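Local structure of tannase (Lactobacillus plantarum, 3WA7) at residues S169-A172 and G173-N177; L430-M433 and L434-G438. The protein catalyses hydrolysis of the galloyl ester bonds of tannins, as a tannase with an alpha/beta-hydrolase fold. One frame throughout, in Å; residues are numbered along the deposited sequence.

Contact 1. Residues S169-A172 and G173-N177; sequences SALA and GASGN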
ATOM      1  N   SER A 169       4.887  -0.428   0.986  1.00  4.40           N
ATOM      2  CA  SER A 169       5.249  -1.678   1.642  1.00  4.83           C
ATOM      3  C   SER A 169       5.513  -2.758   0.594  1.00  5.29           C
ATOM      4  O   SER A 169       6.522  -3.463   0.651  1.00  5.55           O
ATOM      5  CB  SER A 169       4.117  -2.124   2.574  1.00  4.59           C
ATOM      6  OG  SER A 169       4.403  -3.381   3.161  1.00  5.91           O
ATOM      7  N   ALA A 170       4.605  -2.878  -0.372  1.00  4.46           N
ATOM      8  CA  ALA A 170       4.758  -3.876  -1.422  1.00  4.24           C
ATOM      9  C   ALA A 170       6.032  -3.642  -2.231  1.00  4.72           C
ATOM     10  O   ALA A 170       6.763  -4.582  -2.539  1.00  5.51           O
ATOM     11  CB  ALA A 170       3.542  -3.856  -2.353  1.00  4.05           C
ATOM     12  N   LEU A 171       6.298  -2.386  -2.575  1.00  4.20           N
ATOM     13  CA  LEU A 171       7.486  -2.069  -3.362  1.00  5.05           C
ATOM     14  C   LEU A 171       8.773  -2.385  -2.600  1.00  4.75           C
ATOM     15  O   LEU A 171       9.750  -2.845  -3.194  1.00  5.75           O
ATOM     16  CB  LEU A 171       7.471  -0.598  -3.782  1.00  6.17           C
ATOM     17  CG  LEU A 171       8.588  -0.158  -4.731  1.00  5.82           C
ATOM     18  CD1 LEU A 171       8.594  -1.010  -6.006  1.00  7.15           C
ATOM     19  CD2 LEU A 171       8.375   1.303  -5.069  1.00  5.14           C
ATOM     20  N   ALA A 172       8.777  -2.139  -1.292  1.00  5.69           N
ATOM     21  CA  ALA A 172       9.953  -2.432  -0.476  1.00  5.78           C
ATOM     22  C   ALA A 172      10.236  -3.931  -0.518  1.00  6.69           C
ATOM     23  O   ALA A 172      11.384  -4.356  -0.635  1.00  6.76           O
ATOM     24  CB  ALA A 172       9.728  -1.982   0.970  1.00  6.10           C
ATOM     25  N   GLY A 173       9.182  -4.734  -0.428  1.00  5.29           N
ATOM     26  CA  GLY A 173       9.362  -6.175  -0.463  1.00  5.62           C
ATOM     27  C   GLY A 173       9.764  -6.695  -1.831  1.00  6.13           C
ATOM     28  O   GLY A 173      10.536  -7.646  -1.944  1.00  6.98           O
ATOM     29  N   ALA A 174       9.255  -6.058  -2.879  1.00  5.91           N
ATOM     30  CA  ALA A 174       9.548  -6.489  -4.238  1.00  6.92           C
ATOM     31  C   ALA A 174      10.909  -6.074  -4.794  1.00  8.39           C
ATOM     32  O   ALA A 174      11.492  -6.801  -5.601  1.00  7.52           O
ATOM     33  CB  ALA A 174       8.445  -5.991  -5.179  1.00  7.36           C
ATOM     34  N   SER A 175      11.430  -4.933  -4.345  1.00  7.49           N
ATOM     35  CA  SER A 175      12.680  -4.405  -4.897  1.00  6.97           C
ATOM     36  C   SER A 175      13.950  -4.470  -4.064  1.00  7.21           C
ATOM     37  O   SER A 175      14.850  -3.654  -4.261  1.00  5.70           O
ATOM     38  CB  SER A 175      12.461  -2.947  -5.305  1.00  8.79           C
ATOM     39  OG  SER A 175      12.213  -2.142  -4.160  1.00  8.77           O
ATOM     40  N   GLY A 176      14.038  -5.432  -3.155  1.00  7.21           N
ATOM     41  CA  GLY A 176      15.217  -5.544  -2.315  1.00  7.29           C
ATOM     42  C   GLY A 176      16.555  -5.466  -3.029  1.00  8.62           C
ATOM     43  O   GLY A 176      16.846  -6.253  -3.924  1.00  8.12           O
ATOM     44  N   ASN A 177      17.368  -4.492  -2.626  1.00  8.86           N
ATOM     45  CA  ASN A 177      18.703  -4.305  -3.173  1.00  9.47           C
ATOM     46  C   ASN A 177      18.780  -4.073  -4.674  1.00 10.99           C
ATOM     47  O   ASN A 177      19.713  -4.532  -5.340  1.00 12.27           O
ATOM     48  CB  ASN A 177      19.569  -5.491  -2.766  1.00  9.44           C
ATOM     49  CG  ASN A 177      19.598  -5.674  -1.263  1.00  9.71           C
ATOM     50  OD1 ASN A 177      19.847  -4.724  -0.529  1.00 11.10           O
ATOM     51  ND2 ASN A 177      19.343  -6.891  -0.799  1.00  8.96           N
TER
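The side chain of Ser175 is turned so that OG stands between its own backbone N and carbonyl carbon (chi1 66°), and this folds the hydroxyl back over the last turn of the helix to meet Leu171. Ser175 OG donates to Leu171 O at 2.7 Å, coming from above the carbonyl plane, 37° out of it. The backbone N of Ser175 reaches the same Leu171 O at 2.9 Å from the opposite face, so one carbonyl is gripped by two donors of a single residue. Serine suits this place because its hydroxyl sits on a stem short enough to turn back on the helix, and a buried carbonyl at a helix end gains a second partner. Just before it the ordinary i to i+4 pattern holds, with Gly173 N bonded to Ser169 O at 3.1 Å and Ala174 N to Ala170 O at 2.9 Å. The methyl of Ala174 lies close to that last acceptor, its CB 3.4 Å from Ala170 O. Small residues let neighbours come near: Ala172 packs on Met136 and Ile140 of helix 131-145, while Ala170 and Ala174 both touch Trp411 of strand 410-414. The longer Leu171, whose CG swings anti to its N (chi1 -174°), spreads over Phe132, Ile133 and Tyr399. Ser175 is the first residue to leave helical angles, closing the buried C-terminal end of helix 164-174, which in the alpha/beta-hydrolase fold follows the probable nucleophile elbow around Ser163.

Contact 2. Residues L430-M433 and L434-G438; sequences LAIM and LENHG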
ATOM      1  N   LEU A 430      -1.667  -8.628  -8.565  1.00  5.37           N
ATOM      2  CA  LEU A 430      -0.500  -8.758  -7.700  1.00  5.77           C
ATOM      3  C   LEU A 430      -0.503 -10.116  -6.997  1.00  5.33           C
ATOM      4  O   LEU A 430       0.506 -10.824  -6.978  1.00  3.68           O
ATOM      5  CB  LEU A 430      -0.488  -7.632  -6.659  1.00  7.00           C
ATOM      6  CG  LEU A 430       0.578  -7.707  -5.559  1.00  6.74           C
ATOM      7  CD1 LEU A 430       1.972  -7.753  -6.171  1.00  8.07           C
ATOM      8  CD2 LEU A 430       0.434  -6.504  -4.644  1.00  8.56           C
ATOM      9  N   ALA A 431      -1.645 -10.480  -6.427  1.00  6.76           N
ATOM     10  CA  ALA A 431      -1.763 -11.750  -5.723  1.00  7.05           C
ATOM     11  C   ALA A 431      -1.469 -12.954  -6.618  1.00  7.13           C
ATOM     12  O   ALA A 431      -0.752 -13.875  -6.221  1.00  7.52           O
ATOM     13  CB  ALA A 431      -3.155 -11.878  -5.112  1.00  7.48           C
ATOM     14  N   ILE A 432      -2.022 -12.956  -7.824  1.00  4.69           N
ATOM     15  CA  ILE A 432      -1.804 -14.082  -8.722  1.00  6.62           C
ATOM     16  C   ILE A 432      -0.378 -14.121  -9.245  1.00  6.43           C
ATOM     17  O   ILE A 432       0.219 -15.193  -9.345  1.00  7.33           O
ATOM     18  CB  ILE A 432      -2.795 -14.055  -9.902  1.00  7.45           C
ATOM     19  CG1 ILE A 432      -4.218 -14.243  -9.367  1.00  7.38           C
ATOM     20  CG2 ILE A 432      -2.452 -15.158 -10.909  1.00  8.45           C
ATOM     21  CD1 ILE A 432      -5.296 -14.171 -10.435  1.00  5.53           C
HETATM   22  N   MSE A 433       0.181 -12.958  -9.569  1.00  6.42           N
HETATM   23  CA  MSE A 433       1.550 -12.931 -10.067  1.00  7.04           C
HETATM   24  C   MSE A 433       2.503 -13.451  -8.997  1.00  7.89           C
HETATM   25  O   MSE A 433       3.463 -14.153  -9.304  1.00  7.77           O
HETATM   26  CB  MSE A 433       1.956 -11.519 -10.491  1.00  7.87           C
HETATM   27  CG  MSE A 433       3.272 -11.494 -11.247  1.00 11.31           C
HETATM   28 SE   MSE A 433       3.651  -9.784 -12.046  1.00 21.95          SE
HETATM   29  CE  MSE A 433       1.925  -9.475 -12.824  1.00  1.71           C
ATOM     30  N   LEU A 434       2.233 -13.113  -7.737  1.00  7.00           N
ATOM     31  CA  LEU A 434       3.080 -13.583  -6.642  1.00  7.28           C
ATOM     32  C   LEU A 434       3.018 -15.105  -6.557  1.00 10.32           C
ATOM     33  O   LEU A 434       4.048 -15.774  -6.445  1.00  9.98           O
ATOM     34  CB  LEU A 434       2.624 -12.970  -5.313  1.00  6.63           C
ATOM     35  CG  LEU A 434       3.009 -11.500  -5.112  1.00  5.72           C
ATOM     36  CD1 LEU A 434       2.230 -10.909  -3.938  1.00  5.58           C
ATOM     37  CD2 LEU A 434       4.513 -11.402  -4.869  1.00  6.88           C
ATOM     38  N   GLU A 435       1.804 -15.646  -6.619  1.00  9.74           N
ATOM     39  CA  GLU A 435       1.606 -17.089  -6.556  1.00 13.09           C
ATOM     40  C   GLU A 435       2.289 -17.766  -7.740  1.00 12.11           C
ATOM     41  O   GLU A 435       2.949 -18.796  -7.585  1.00 12.40           O
ATOM     42  CB  GLU A 435       0.108 -17.421  -6.561  1.00 15.43           C
ATOM     43  CG  GLU A 435      -0.211 -18.896  -6.308  1.00 22.15           C
ATOM     44  CD  GLU A 435       0.084 -19.795  -7.501  1.00 27.07           C
ATOM     45  OE1 GLU A 435       0.148 -21.032  -7.315  1.00 29.76           O
ATOM     46  OE2 GLU A 435       0.240 -19.276  -8.628  1.00 29.75           O
ATOM     47  N   ASN A 436       2.123 -17.178  -8.923  1.00 11.89           N
ATOM     48  CA  ASN A 436       2.707 -17.713 -10.147  1.00 11.29           C
ATOM     49  C   ASN A 436       4.222 -17.825 -10.075  1.00 11.78           C
ATOM     50  O   ASN A 436       4.813 -18.696 -10.710  1.00 11.58           O
ATOM     51  CB  ASN A 436       2.354 -16.824 -11.345  1.00 10.05           C
ATOM     52  CG  ASN A 436       0.930 -17.012 -11.821  1.00 10.52           C
ATOM     53  OD1 ASN A 436       0.478 -16.300 -12.715  1.00  9.63           O
ATOM     54  ND2 ASN A 436       0.219 -17.971 -11.236  1.00 10.50           N
ATOM     55  N   HIS A 437       4.854 -16.932  -9.322  1.00 10.78           N
ATOM     56  CA  HIS A 437       6.306 -16.966  -9.221  1.00 11.73           C
ATOM     57  C   HIS A 437       6.838 -17.659  -7.975  1.00 11.18           C
ATOM     58  O   HIS A 437       8.017 -17.532  -7.641  1.00 13.20           O
ATOM     59  CB  HIS A 437       6.877 -15.551  -9.354  1.00 11.27           C
ATOM     60  CG  HIS A 437       6.777 -14.998 -10.744  1.00 13.56           C
ATOM     61  ND1 HIS A 437       5.612 -14.465 -11.253  1.00 13.67           N
ATOM     62  CD2 HIS A 437       7.680 -14.955 -11.752  1.00 12.95           C
ATOM     63  CE1 HIS A 437       5.801 -14.118 -12.513  1.00 13.66           C
ATOM     64  NE2 HIS A 437       7.047 -14.406 -12.842  1.00 15.40           N
ATOM     65  N   GLY A 438       5.962 -18.392  -7.294  1.00  9.89           N
ATOM     66  CA  GLY A 438       6.370 -19.148  -6.122  1.00 11.25           C
ATOM     67  C   GLY A 438       6.447 -18.461  -4.774  1.00 12.16           C
ATOM     68  O   GLY A 438       6.938 -19.057  -3.814  1.00 13.00           O
TER
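Met433, present as selenomethionine, and His437 meet at the C-terminal end of helix 425-436, which a Schellman motif brings to a close. The two side chains lie alongside each other and point the same way, Met433 CG passing 3.8 Å from His437 ND1. With His437 CG opposite its carbonyl carbon and beside its own N (chi1 -71°), the ring swings back and ND1 donates to Met433 O at 2.9 Å, nearly straight at 162° and almost in the imidazole plane. His437 N reaches the same oxygen from the opposite face of the carbonyl, at 3.1 Å. Histidine suits the spot because a ring N-H one bond beyond CG can return to the helix end, at a position that stays largely exposed. One turn of helix also separates Leu430 from Leu434, whose CD1 atoms touch at 3.9 Å; these branched apolar chains fill the side facing Ile413 of strand 410-414. Ile432 and Asn436 run side by side, Ile432 CG2 lying 3.6 Å from Asn436 OD1. Further out, that OD1 accepts from Thr275 N in a neighbouring loop, which helps to fix the amide's rotation. Gly438 has positive phi, a conformation that glycine adopts easily, and as the C-prime residue it bonds through N to Glu435 O, with Tyr439 N returning to Leu434 O. The same amide of Asn436 donates through ND2 to Glu435 OE2 at 2.9 Å, nearly along the carboxylate C-O axis and 18° out of the amide plane.

How the contacts relate
From the N terminus, the chain first reaches contact 1, where helix 164-174 ends after the strand 157-160, and only much later contact 2, at the end of helix 425-436. Each is a local turn between adjoining segments, so neither closes a long loop; they follow in series and neither nest nor cross. The centres of contact 1 and contact 2 lie about 15 Å apart, and the nearest atoms of contact 1 and contact 2 about 5 Å apart, without touching. Strand 410-414 links them in space: Trp411 packs against both helices. Helix 398-401 likewise touches both ends. Contact 2 belongs to the beta-alpha-beta unit that leads to strand 440-444, one of the two edge strands of the main sheet, while contact 1 lies deeper, beside helix 131-145.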